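PDB 3DR2: exported gluconolactonase from Xanthomonas campestris pv. campestris, which catalyses the hydrolysis of gluconolactone as a gluconolactonase, a calcium-binding six-bladed beta-propeller enzyme of the SMP-30 family that forms a dimer. Local coordinates for residues H119-R124 with Y172-D177; R107-S112 with G142-T147; R183-D188 with T218-R223; G152-S157 with A162-A167. All coordinates share one frame; numbering follows the deposited sequence.

Interaction 1 of 4, residues H119-R124 with Y172-D177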
# COMPACT_ATOMS: atom_id res chain seq x y z
N HIS A 119 11.79 -16.58 -8.92
CA HIS A 119 12.01 -16.86 -10.33
C HIS A 119 10.73 -17.33 -11.03
O HIS A 119 9.91 -18.05 -10.44
CB HIS A 119 13.10 -17.91 -10.48
CG HIS A 119 14.40 -17.51 -9.84
ND1 HIS A 119 15.19 -16.49 -10.33
CD2 HIS A 119 15.02 -17.98 -8.73
CE1 HIS A 119 16.24 -16.34 -9.55
NE2 HIS A 119 16.16 -17.23 -8.57
N LEU A 120 10.57 -16.94 -12.28
CA LEU A 120 9.39 -17.30 -13.07
C LEU A 120 9.23 -18.79 -13.36
O LEU A 120 10.16 -19.46 -13.80
CB LEU A 120 9.43 -16.55 -14.41
CG LEU A 120 8.38 -16.89 -15.47
CD1 LEU A 120 7.00 -16.41 -15.04
CD2 LEU A 120 8.77 -16.24 -16.79
N LEU A 121 8.03 -19.31 -13.09
CA LEU A 121 7.73 -20.71 -13.37
C LEU A 121 6.89 -20.75 -14.64
O LEU A 121 7.19 -21.50 -15.58
CB LEU A 121 6.96 -21.37 -12.23
CG LEU A 121 7.71 -21.75 -10.94
CD1 LEU A 121 6.83 -22.70 -10.11
CD2 LEU A 121 9.02 -22.44 -11.28
N VAL A 122 5.83 -19.94 -14.68
CA VAL A 122 4.95 -19.88 -15.84
C VAL A 122 4.16 -18.58 -15.83
O VAL A 122 3.61 -18.19 -14.79
CB VAL A 122 3.99 -21.09 -15.90
CG1 VAL A 122 3.00 -21.05 -14.74
CG2 VAL A 122 3.24 -21.09 -17.22
N GLY A 123 4.09 -17.90 -16.97
CA GLY A 123 3.37 -16.65 -17.03
C GLY A 123 2.45 -16.52 -18.24
O GLY A 123 1.90 -15.45 -18.50
N ARG A 124 2.28 -17.62 -18.97
CA ARG A 124 1.44 -17.60 -20.15
C ARG A 124 0.67 -18.89 -20.35
O ARG A 124 1.02 -19.93 -19.80
CB ARG A 124 2.29 -17.35 -21.40
CG ARG A 124 2.94 -15.98 -21.46
CD ARG A 124 3.90 -15.86 -22.65
NE ARG A 124 4.53 -14.54 -22.67
CZ ARG A 124 3.98 -13.44 -23.18
NH1 ARG A 124 2.78 -13.50 -23.74
NH2 ARG A 124 4.62 -12.28 -23.10
N TYR A 172 -5.90 -23.68 -13.08
CA TYR A 172 -4.89 -24.41 -13.84
C TYR A 172 -4.09 -25.37 -12.98
O TYR A 172 -4.03 -25.24 -11.76
CB TYR A 172 -3.89 -23.45 -14.48
CG TYR A 172 -4.45 -22.48 -15.49
CD1 TYR A 172 -4.96 -21.25 -15.10
CD2 TYR A 172 -4.44 -22.78 -16.85
CE1 TYR A 172 -5.43 -20.33 -16.03
CE2 TYR A 172 -4.90 -21.88 -17.79
CZ TYR A 172 -5.39 -20.66 -17.38
OH TYR A 172 -5.86 -19.77 -18.31
N ARG A 173 -3.47 -26.34 -13.65
CA ARG A 173 -2.61 -27.32 -12.99
C ARG A 173 -1.26 -27.29 -13.69
O ARG A 173 -1.17 -27.49 -14.90
CB ARG A 173 -3.19 -28.73 -13.08
CG ARG A 173 -2.24 -29.80 -12.54
CD ARG A 173 -2.88 -31.18 -12.54
NE ARG A 173 -1.97 -32.20 -12.00
CZ ARG A 173 -1.02 -32.81 -12.70
NH1 ARG A 173 -0.25 -33.72 -12.13
NH2 ARG A 173 -0.86 -32.52 -13.99
N LEU A 174 -0.20 -27.03 -12.92
CA LEU A 174 1.14 -26.99 -13.47
C LEU A 174 1.86 -28.26 -13.02
O LEU A 174 2.18 -28.42 -11.85
CB LEU A 174 1.90 -25.75 -12.95
CG LEU A 174 3.10 -25.25 -13.77
CD1 LEU A 174 3.85 -24.20 -12.97
CD2 LEU A 174 4.02 -26.39 -14.12
N PRO A 175 2.10 -29.19 -13.96
CA PRO A 175 2.77 -30.46 -13.67
C PRO A 175 4.19 -30.26 -13.15
O PRO A 175 4.88 -29.32 -13.54
CB PRO A 175 2.77 -31.17 -15.03
CG PRO A 175 1.57 -30.60 -15.72
CD PRO A 175 1.68 -29.13 -15.37
N PRO A 176 4.64 -31.16 -12.26
CA PRO A 176 5.99 -31.10 -11.68
C PRO A 176 7.04 -31.59 -12.68
O PRO A 176 8.11 -31.01 -12.81
CB PRO A 176 5.87 -32.00 -10.46
CG PRO A 176 4.93 -33.06 -10.95
CD PRO A 176 3.87 -32.27 -11.68
N ASP A 177 6.72 -32.69 -13.36
CA ASP A 177 7.62 -33.25 -14.37
C ASP A 177 7.74 -32.18 -15.45
O ASP A 177 8.12 -31.04 -15.18
CB ASP A 177 7.00 -34.51 -14.99
CG ASP A 177 6.94 -35.67 -14.03
OD1 ASP A 177 6.18 -36.63 -14.30
OD2 ASP A 177 7.66 -35.64 -13.00

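Interaction 2 of 4, residues R107-S112 with G142-T147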
# COMPACT_ATOMS: atom_id res chain seq x y z
N ARG A 107 1.97 -11.27 -13.49
CA ARG A 107 0.88 -12.11 -14.01
C ARG A 107 1.41 -13.52 -14.23
O ARG A 107 1.35 -14.06 -15.33
CB ARG A 107 0.34 -11.49 -15.31
CG ARG A 107 -0.27 -10.11 -15.08
CD ARG A 107 -0.51 -9.31 -16.36
NE ARG A 107 -1.50 -9.93 -17.24
CZ ARG A 107 -1.92 -9.39 -18.38
NH1 ARG A 107 -1.46 -8.21 -18.77
NH2 ARG A 107 -2.81 -10.03 -19.13
N ALA A 108 1.91 -14.12 -13.15
CA ALA A 108 2.49 -15.44 -13.26
C ALA A 108 2.66 -16.14 -11.93
O ALA A 108 2.34 -15.60 -10.87
CB ALA A 108 3.84 -15.33 -13.94
N ILE A 109 3.15 -17.37 -12.01
CA ILE A 109 3.46 -18.19 -10.85
C ILE A 109 4.98 -18.17 -10.77
O ILE A 109 5.66 -18.45 -11.76
CB ILE A 109 3.01 -19.66 -11.04
CG1 ILE A 109 1.50 -19.72 -11.24
CG2 ILE A 109 3.43 -20.49 -9.83
CD1 ILE A 109 0.68 -19.19 -10.07
N THR A 110 5.52 -17.83 -9.60
CA THR A 110 6.97 -17.78 -9.42
C THR A 110 7.37 -18.63 -8.21
O THR A 110 6.52 -19.06 -7.44
CB THR A 110 7.45 -16.32 -9.21
OG1 THR A 110 6.92 -15.81 -7.97
CG2 THR A 110 6.98 -15.44 -10.36
N ARG A 111 8.67 -18.88 -8.07
CA ARG A 111 9.18 -19.69 -6.96
C ARG A 111 10.46 -19.06 -6.41
O ARG A 111 11.38 -18.76 -7.16
CB ARG A 111 9.45 -21.12 -7.45
CG ARG A 111 9.88 -22.11 -6.37
CD ARG A 111 9.92 -23.53 -6.93
NE ARG A 111 10.89 -23.63 -8.02
CZ ARG A 111 10.85 -24.54 -8.98
NH1 ARG A 111 9.87 -25.43 -9.02
NH2 ARG A 111 11.79 -24.55 -9.92
N SER A 112 10.51 -18.88 -5.09
CA SER A 112 11.68 -18.27 -4.45
C SER A 112 12.77 -19.27 -4.08
O SER A 112 12.48 -20.42 -3.74
CB SER A 112 11.26 -17.53 -3.18
OG SER A 112 10.31 -16.53 -3.44
N GLY A 142 3.18 -32.87 -6.38
CA GLY A 142 4.05 -31.76 -6.73
C GLY A 142 3.49 -30.75 -7.71
O GLY A 142 4.12 -29.71 -7.96
N ALA A 143 2.33 -31.03 -8.29
CA ALA A 143 1.71 -30.11 -9.24
C ALA A 143 1.21 -28.87 -8.51
O ALA A 143 0.70 -28.97 -7.39
CB ALA A 143 0.55 -30.80 -9.95
N ILE A 144 1.36 -27.71 -9.13
CA ILE A 144 0.88 -26.46 -8.54
C ILE A 144 -0.45 -26.11 -9.20
O ILE A 144 -0.52 -25.99 -10.43
CB ILE A 144 1.88 -25.30 -8.78
CG1 ILE A 144 3.19 -25.59 -8.07
CG2 ILE A 144 1.28 -23.98 -8.30
CD1 ILE A 144 4.29 -24.63 -8.43
N TRP A 145 -1.49 -25.96 -8.39
CA TRP A 145 -2.82 -25.61 -8.89
C TRP A 145 -3.09 -24.16 -8.50
O TRP A 145 -2.79 -23.76 -7.38
CB TRP A 145 -3.90 -26.49 -8.26
CG TRP A 145 -3.87 -27.92 -8.67
CD1 TRP A 145 -2.91 -28.85 -8.38
CD2 TRP A 145 -4.88 -28.61 -9.41
NE1 TRP A 145 -3.27 -30.08 -8.90
CE2 TRP A 145 -4.47 -29.96 -9.54
CE3 TRP A 145 -6.10 -28.22 -9.98
CZ2 TRP A 145 -5.24 -30.91 -10.21
CZ3 TRP A 145 -6.86 -29.17 -10.65
CH2 TRP A 145 -6.43 -30.50 -10.76
N PHE A 146 -3.68 -23.39 -9.40
CA PHE A 146 -3.95 -21.99 -9.07
C PHE A 146 -5.15 -21.42 -9.80
O PHE A 146 -5.61 -21.97 -10.80
CB PHE A 146 -2.71 -21.14 -9.33
CG PHE A 146 -2.32 -21.03 -10.78
CD1 PHE A 146 -2.80 -19.97 -11.56
CD2 PHE A 146 -1.43 -21.93 -11.36
CE1 PHE A 146 -2.40 -19.82 -12.89
CE2 PHE A 146 -1.02 -21.79 -12.69
CZ PHE A 146 -1.50 -20.72 -13.45
N THR A 147 -5.67 -20.31 -9.28
CA THR A 147 -6.82 -19.63 -9.86
C THR A 147 -6.33 -18.39 -10.62
O THR A 147 -5.37 -17.74 -10.21
CB THR A 147 -7.80 -19.17 -8.78
OG1 THR A 147 -7.11 -18.37 -7.81
CG2 THR A 147 -8.41 -20.38 -8.09

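Interaction 3 of 4, residues R183-D188 with T218-R223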
# COMPACT_ATOMS: atom_id res chain seq x y z
N ARG A 183 -5.37 -26.19 -18.59
CA ARG A 183 -6.59 -25.44 -18.31
C ARG A 183 -7.57 -26.50 -17.82
O ARG A 183 -8.06 -27.33 -18.60
CB ARG A 183 -7.07 -24.80 -19.61
CG ARG A 183 -8.38 -24.03 -19.53
CD ARG A 183 -8.68 -23.47 -20.91
NE ARG A 183 -10.00 -22.88 -21.02
CZ ARG A 183 -10.45 -22.31 -22.14
NH1 ARG A 183 -9.68 -22.26 -23.21
NH2 ARG A 183 -11.68 -21.80 -22.19
N MET A 184 -7.87 -26.48 -16.53
CA MET A 184 -8.73 -27.48 -15.92
C MET A 184 -10.21 -27.13 -15.82
O MET A 184 -11.07 -28.03 -15.78
CB MET A 184 -8.19 -27.83 -14.54
CG MET A 184 -6.69 -28.06 -14.51
SD MET A 184 -6.12 -29.34 -15.67
CE MET A 184 -7.25 -30.63 -15.21
N ALA A 185 -10.53 -25.85 -15.77
CA ALA A 185 -11.92 -25.42 -15.68
C ALA A 185 -12.01 -23.92 -15.78
O ALA A 185 -11.07 -23.21 -15.42
CB ALA A 185 -12.52 -25.88 -14.37
N ASP A 186 -13.13 -23.42 -16.30
CA ASP A 186 -13.33 -21.99 -16.41
C ASP A 186 -14.41 -21.62 -15.41
O ASP A 186 -15.42 -22.33 -15.28
CB ASP A 186 -13.76 -21.59 -17.82
CG ASP A 186 -12.77 -22.04 -18.89
OD1 ASP A 186 -11.55 -22.10 -18.61
OD2 ASP A 186 -13.22 -22.33 -20.02
N LEU A 187 -14.21 -20.52 -14.69
CA LEU A 187 -15.17 -20.07 -13.69
C LEU A 187 -15.35 -18.56 -13.78
O LEU A 187 -14.81 -17.92 -14.68
CB LEU A 187 -14.68 -20.46 -12.29
CG LEU A 187 -14.30 -21.93 -12.03
CD1 LEU A 187 -12.88 -22.19 -12.53
CD2 LEU A 187 -14.38 -22.23 -10.55
N ASP A 188 -16.11 -18.00 -12.86
CA ASP A 188 -16.35 -16.56 -12.83
C ASP A 188 -15.57 -16.02 -11.64
O ASP A 188 -16.00 -16.14 -10.50
CB ASP A 188 -17.84 -16.27 -12.63
CG ASP A 188 -18.20 -14.83 -12.93
OD1 ASP A 188 -17.29 -13.97 -12.97
OD2 ASP A 188 -19.40 -14.54 -13.11
N THR A 218 -17.32 -23.64 -4.79
CA THR A 218 -17.73 -24.70 -5.70
C THR A 218 -16.87 -25.94 -5.50
O THR A 218 -15.71 -25.84 -5.14
CB THR A 218 -17.58 -24.21 -7.16
OG1 THR A 218 -18.18 -22.92 -7.29
CG2 THR A 218 -18.26 -25.18 -8.12
N ALA A 219 -17.46 -27.11 -5.73
CA ALA A 219 -16.72 -28.35 -5.57
C ALA A 219 -16.66 -29.09 -6.91
O ALA A 219 -17.62 -29.10 -7.67
CB ALA A 219 -17.39 -29.23 -4.53
N PHE A 220 -15.51 -29.69 -7.18
CA PHE A 220 -15.28 -30.44 -8.41
C PHE A 220 -14.77 -31.83 -8.05
O PHE A 220 -14.16 -32.03 -6.99
CB PHE A 220 -14.21 -29.77 -9.27
CG PHE A 220 -14.64 -28.49 -9.91
CD1 PHE A 220 -15.28 -28.49 -11.14
CD2 PHE A 220 -14.35 -27.27 -9.30
CE1 PHE A 220 -15.61 -27.30 -11.77
CE2 PHE A 220 -14.67 -26.07 -9.93
CZ PHE A 220 -15.30 -26.08 -11.17
N ALA A 221 -15.00 -32.78 -8.94
CA ALA A 221 -14.51 -34.13 -8.73
C ALA A 221 -13.19 -34.21 -9.49
O ALA A 221 -13.14 -33.91 -10.69
CB ALA A 221 -15.50 -35.16 -9.29
N TRP A 222 -12.12 -34.57 -8.80
CA TRP A 222 -10.81 -34.70 -9.43
C TRP A 222 -10.57 -36.18 -9.64
O TRP A 222 -10.13 -36.89 -8.73
CB TRP A 222 -9.72 -34.10 -8.54
CG TRP A 222 -8.29 -34.36 -8.98
CD1 TRP A 222 -7.27 -34.79 -8.18
CD2 TRP A 222 -7.73 -34.17 -10.28
NE1 TRP A 222 -6.11 -34.88 -8.91
CE2 TRP A 222 -6.36 -34.50 -10.20
CE3 TRP A 222 -8.25 -33.74 -11.51
CZ2 TRP A 222 -5.50 -34.42 -11.30
CZ3 TRP A 222 -7.39 -33.67 -12.61
CH2 TRP A 222 -6.03 -34.00 -12.50
N ARG A 223 -10.89 -36.66 -10.83
CA ARG A 223 -10.70 -38.07 -11.15
C ARG A 223 -10.24 -38.18 -12.60
O ARG A 223 -10.66 -37.39 -13.45
CB ARG A 223 -11.99 -38.87 -10.93
CG ARG A 223 -13.16 -38.47 -11.82
CD ARG A 223 -14.26 -39.53 -11.71
NE ARG A 223 -15.35 -39.27 -12.64
CZ ARG A 223 -16.21 -38.27 -12.52
NH1 ARG A 223 -16.11 -37.42 -11.50
NH2 ARG A 223 -17.18 -38.10 -13.41

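Interaction 4 of 4, residues G152-S157 with A162-A167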
# COMPACT_ATOMS: atom_id res chain seq x y z
N GLY A 152 -6.15 -8.56 -10.61
CA GLY A 152 -4.91 -7.82 -10.76
C GLY A 152 -4.84 -6.92 -11.99
O GLY A 152 -3.89 -6.16 -12.15
N LEU A 153 -5.85 -7.01 -12.85
CA LEU A 153 -5.88 -6.20 -14.07
C LEU A 153 -6.87 -5.04 -14.02
O LEU A 153 -6.97 -4.27 -14.97
CB LEU A 153 -6.25 -7.08 -15.27
CG LEU A 153 -5.36 -8.27 -15.59
CD1 LEU A 153 -5.95 -9.05 -16.77
CD2 LEU A 153 -3.96 -7.78 -15.91
N ARG A 154 -7.58 -4.91 -12.91
CA ARG A 154 -8.59 -3.86 -12.81
C ARG A 154 -8.57 -3.06 -11.52
O ARG A 154 -9.60 -2.54 -11.08
CB ARG A 154 -9.96 -4.49 -13.05
CG ARG A 154 -10.11 -5.06 -14.47
CD ARG A 154 -11.19 -6.14 -14.59
NE ARG A 154 -11.28 -6.64 -15.97
CZ ARG A 154 -12.02 -7.69 -16.35
NH1 ARG A 154 -12.74 -8.36 -15.45
NH2 ARG A 154 -12.05 -8.06 -17.62
N LYS A 155 -7.39 -2.95 -10.91
CA LYS A 155 -7.22 -2.20 -9.68
C LYS A 155 -5.75 -1.80 -9.57
O LYS A 155 -4.88 -2.64 -9.31
CB LYS A 155 -7.62 -3.05 -8.47
CG LYS A 155 -7.60 -2.28 -7.15
CD LYS A 155 -8.31 -3.04 -6.03
CE LYS A 155 -9.82 -3.09 -6.25
NZ LYS A 155 -10.52 -3.82 -5.15
N PRO A 156 -5.45 -0.51 -9.79
CA PRO A 156 -4.10 0.04 -9.73
C PRO A 156 -3.33 -0.29 -8.46
O PRO A 156 -2.12 -0.54 -8.50
CB PRO A 156 -4.33 1.55 -9.87
CG PRO A 156 -5.53 1.61 -10.74
CD PRO A 156 -6.42 0.53 -10.15
N SER A 157 -4.02 -0.31 -7.33
CA SER A 157 -3.36 -0.61 -6.07
C SER A 157 -2.95 -2.07 -5.94
O SER A 157 -2.24 -2.42 -5.01
CB SER A 157 -4.26 -0.23 -4.89
OG SER A 157 -5.47 -0.97 -4.93
N ALA A 162 -4.95 -3.46 -17.34
CA ALA A 162 -4.78 -3.95 -18.70
C ALA A 162 -5.97 -4.80 -19.10
O ALA A 162 -6.69 -5.32 -18.25
CB ALA A 162 -3.50 -4.77 -18.82
N ASP A 163 -6.19 -4.92 -20.41
CA ASP A 163 -7.26 -5.75 -20.92
C ASP A 163 -6.68 -7.15 -20.95
O ASP A 163 -5.56 -7.35 -21.42
CB ASP A 163 -7.66 -5.32 -22.34
CG ASP A 163 -8.42 -4.01 -22.36
OD1 ASP A 163 -9.48 -3.92 -21.69
OD2 ASP A 163 -7.97 -3.07 -23.05
N PRO A 164 -7.42 -8.14 -20.43
CA PRO A 164 -6.94 -9.52 -20.42
C PRO A 164 -6.70 -10.06 -21.82
O PRO A 164 -7.36 -9.64 -22.77
CB PRO A 164 -8.06 -10.26 -19.69
CG PRO A 164 -9.27 -9.47 -20.04
CD PRO A 164 -8.79 -8.05 -19.90
N GLU A 165 -5.75 -10.98 -21.94
CA GLU A 165 -5.43 -11.59 -23.23
C GLU A 165 -6.18 -12.91 -23.35
O GLU A 165 -6.35 -13.44 -24.45
CB GLU A 165 -3.93 -11.85 -23.34
CG GLU A 165 -3.07 -10.60 -23.27
CD GLU A 165 -1.60 -10.87 -23.55
OE1 GLU A 165 -0.78 -9.95 -23.33
OE2 GLU A 165 -1.26 -11.99 -23.98
N LEU A 166 -6.63 -13.45 -22.22
CA LEU A 166 -7.37 -14.70 -22.19
C LEU A 166 -8.86 -14.38 -22.04
O LEU A 166 -9.23 -13.42 -21.37
CB LEU A 166 -6.90 -15.57 -21.03
CG LEU A 166 -5.41 -15.94 -21.01
CD1 LEU A 166 -5.10 -16.79 -19.79
CD2 LEU A 166 -5.05 -16.68 -22.28
N ALA A 167 -9.70 -15.19 -22.68
CA ALA A 167 -11.15 -14.99 -22.61
C ALA A 167 -11.78 -15.93 -21.59
O ALA A 167 -12.93 -16.36 -21.75
CB ALA A 167 -11.76 -15.23 -23.99
O HOH W 1 -9.54 -5.26 -17.81

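Interaction 1 of 4, residues H119-R124 with Y172-D177
Val122 and Leu174 meet tip to tip where two blades of the six-bladed beta-propeller lie face to face. Strand 169-174 belongs to one four-stranded antiparallel sheet. Residues 119-124 leave strand 118-120 at the edge of the sheet before it, and the chain turns a corner at Leu121. Leu121 and Val122 both pair with Ile109 of strand 108-112, which makes a classic beta bulge. Two consecutive side chains therefore point toward the other blade.

The tight part is small. Leu174 is buried, and its CD1 methyl does all the close touching. Its CG lies anti to the backbone N (chi1 -158°), and CD1 reaches across to Val122. Leu121 packs more loosely, with its CB 4.3 Å from Leu174 CD1. Leu121 and Val122 are both partly exposed, and the two segments bury just 99 Å² between them.

Beyond Leu174 the chain runs through Pro175 and Pro176 to Asp177 on the solvent side. The Arg173 guanidinium takes no part; it forms a salt bridge to Asp141 and a hydrogen bond to Gln182. The contact is purely apolar, and its shortest approach is Val122 CG1 to Leu174 CD1 at 3.7 Å.

Interaction 2 of 4, residues R107-S112 with G142-T147
Ile109 lays its longer branch over one face of the Phe146 ring. The two side chains are inclined to each other. Ile109 CG1 sits 3.7 Å from the centroid of the Phe146 ring and 17° off the ring normal, so this is a CH-pi contact over the face. It is offset toward the rim, and the nearest ring atom to Ile109 CG1 is Phe146 CE2 at 3.6 Å. Ile109 CD1 follows along the same ring and comes to 3.6 Å from Phe146 CG.

Ile109 CG1 lies anti to the carbonyl carbon (chi1 -61°), which sets this branch over the ring and leaves CG2 for Ile144. The two CG2 methyls of Ile109 and Ile144 are 4.4 Å apart.

Strands 108-112 and 144-147 belong to adjacent blades of the beta-propeller, so the three side chains fill part of the layer between two sheets. The ring of Phe146 also meets that of Tyr172, and Ile109 touches Cys102 of its own sheet. All three residues are buried. The chemistry is dispersion and CH-pi attraction, which implies that close packing, not polar bonding, joins the blades here.

Interaction 3 of 4, residues R183-D188 with T218-R223
Strands 183-187 and 218-223 run nearly antiparallel, at 163°, with their axes 10.3 Å apart, a spacing bridged by side chains. They belong to successive four-stranded blades of the propeller. Leu187 and Phe220 come from opposite directions. Leu187 CD2 meets the Phe220 ring at its edge, in the ring plane, 3.9 Å from Phe220 CE2. Ala185 adds its methyl obliquely, with its CB 4.2 Å from Phe220 CZ.

Further along, Met184 crosses Trp222 obliquely. The Met184 chain bends at chi2 and chi3 (-57° and -50°), and this turns CE out to 4.0 Å from Trp222 CZ3. Met184 and Ala185 both face Val171 in a classic beta bulge, so two consecutive side chains turn toward the next blade. Trp222 also packs edge-to-face with Trp145.

Asp186 points away from strand 218-223. Arg183 grips its carboxylate side-on with two nitrogens. Arg183 NE reaches Asp186 OD1 at 3.0 Å, and Arg183 NH2 reaches Asp186 OD2 at 2.7 Å. OD1 uses its syn lone pair for NE, while OD2 is met on the syn side but out of the carboxylate plane. Asp186 OD1 takes a further bond from Ser170 OG.

The chemistry is thus divided between two directions. Between these two segments the contact is apolar and aromatic, while the charged pair lies within strand 182-187, where its two bonds should restrict rotation of the carboxylate.

Interaction 4 of 4, residues G152-S157 with A162-A167
Leu153 and Arg154 share one first torsion. Each places CG anti to the carbonyl carbon (chi1 -59° and -64°), and the two side chains then reach different parts of residues 162-167. Leu153 slants over Pro164, with its CD1 3.8 Å from Pro164 CB. Its other methyl, CD2, lies 4.2 Å from Ala162 CB. Arg154 is extended from CG to NE, and it crosses Pro164 at about a right angle. Its NH2 comes to 3.9 Å from Pro164 CG.

The backbones are tied as well. Ala162 N donates to Leu153 O at 3.2 Å, with an N-H...O angle of 156°. One water completes the link. It accepts from Arg154 NE at 2.9 Å, at the edge of the guanidinium and in its plane. It donates to Ala162 O, also at 2.9 Å. Ala162 thus binds segment 152-157 directly through its N and by way of the water through its O.

Leu153 is buried, whereas Arg154 is exposed. Glu165 OE2 accepts from Arg129 N, which attaches this loop to strand 128-129. Pro156 O accepts from Arg68 NH1 of the second subunit, so the loop also takes part in the dimer contact. The Leu153 side chain is about 10 Å from a bound calcium ion. The arrangement is a long loop folded back on itself between strands 144-147 and 169-174, two neighbouring strands of one blade of the beta-propeller.

How the interactions relate
From the N terminus, residues 107-112 come first. They pack against 142-147 in interaction 2. Residues 119-124 lie inside that loop and reach on to 172-177, so interactions 1 and 2 cross. Both join the same two blades, and their centres are 6 Å apart. Interaction 4 closes a short loop, 152-157 to 162-167, nested within interaction 1. It touches interaction 2 where Arg107 packs on Leu153, and interaction 1 where Leu166 packs on Tyr172. Interaction 3 opens after these have closed, and ties strand 182-187 to the following blade. Strands 144-147, 169-174 and 182-187 share one sheet, which carries the contacts to both neighbouring blades.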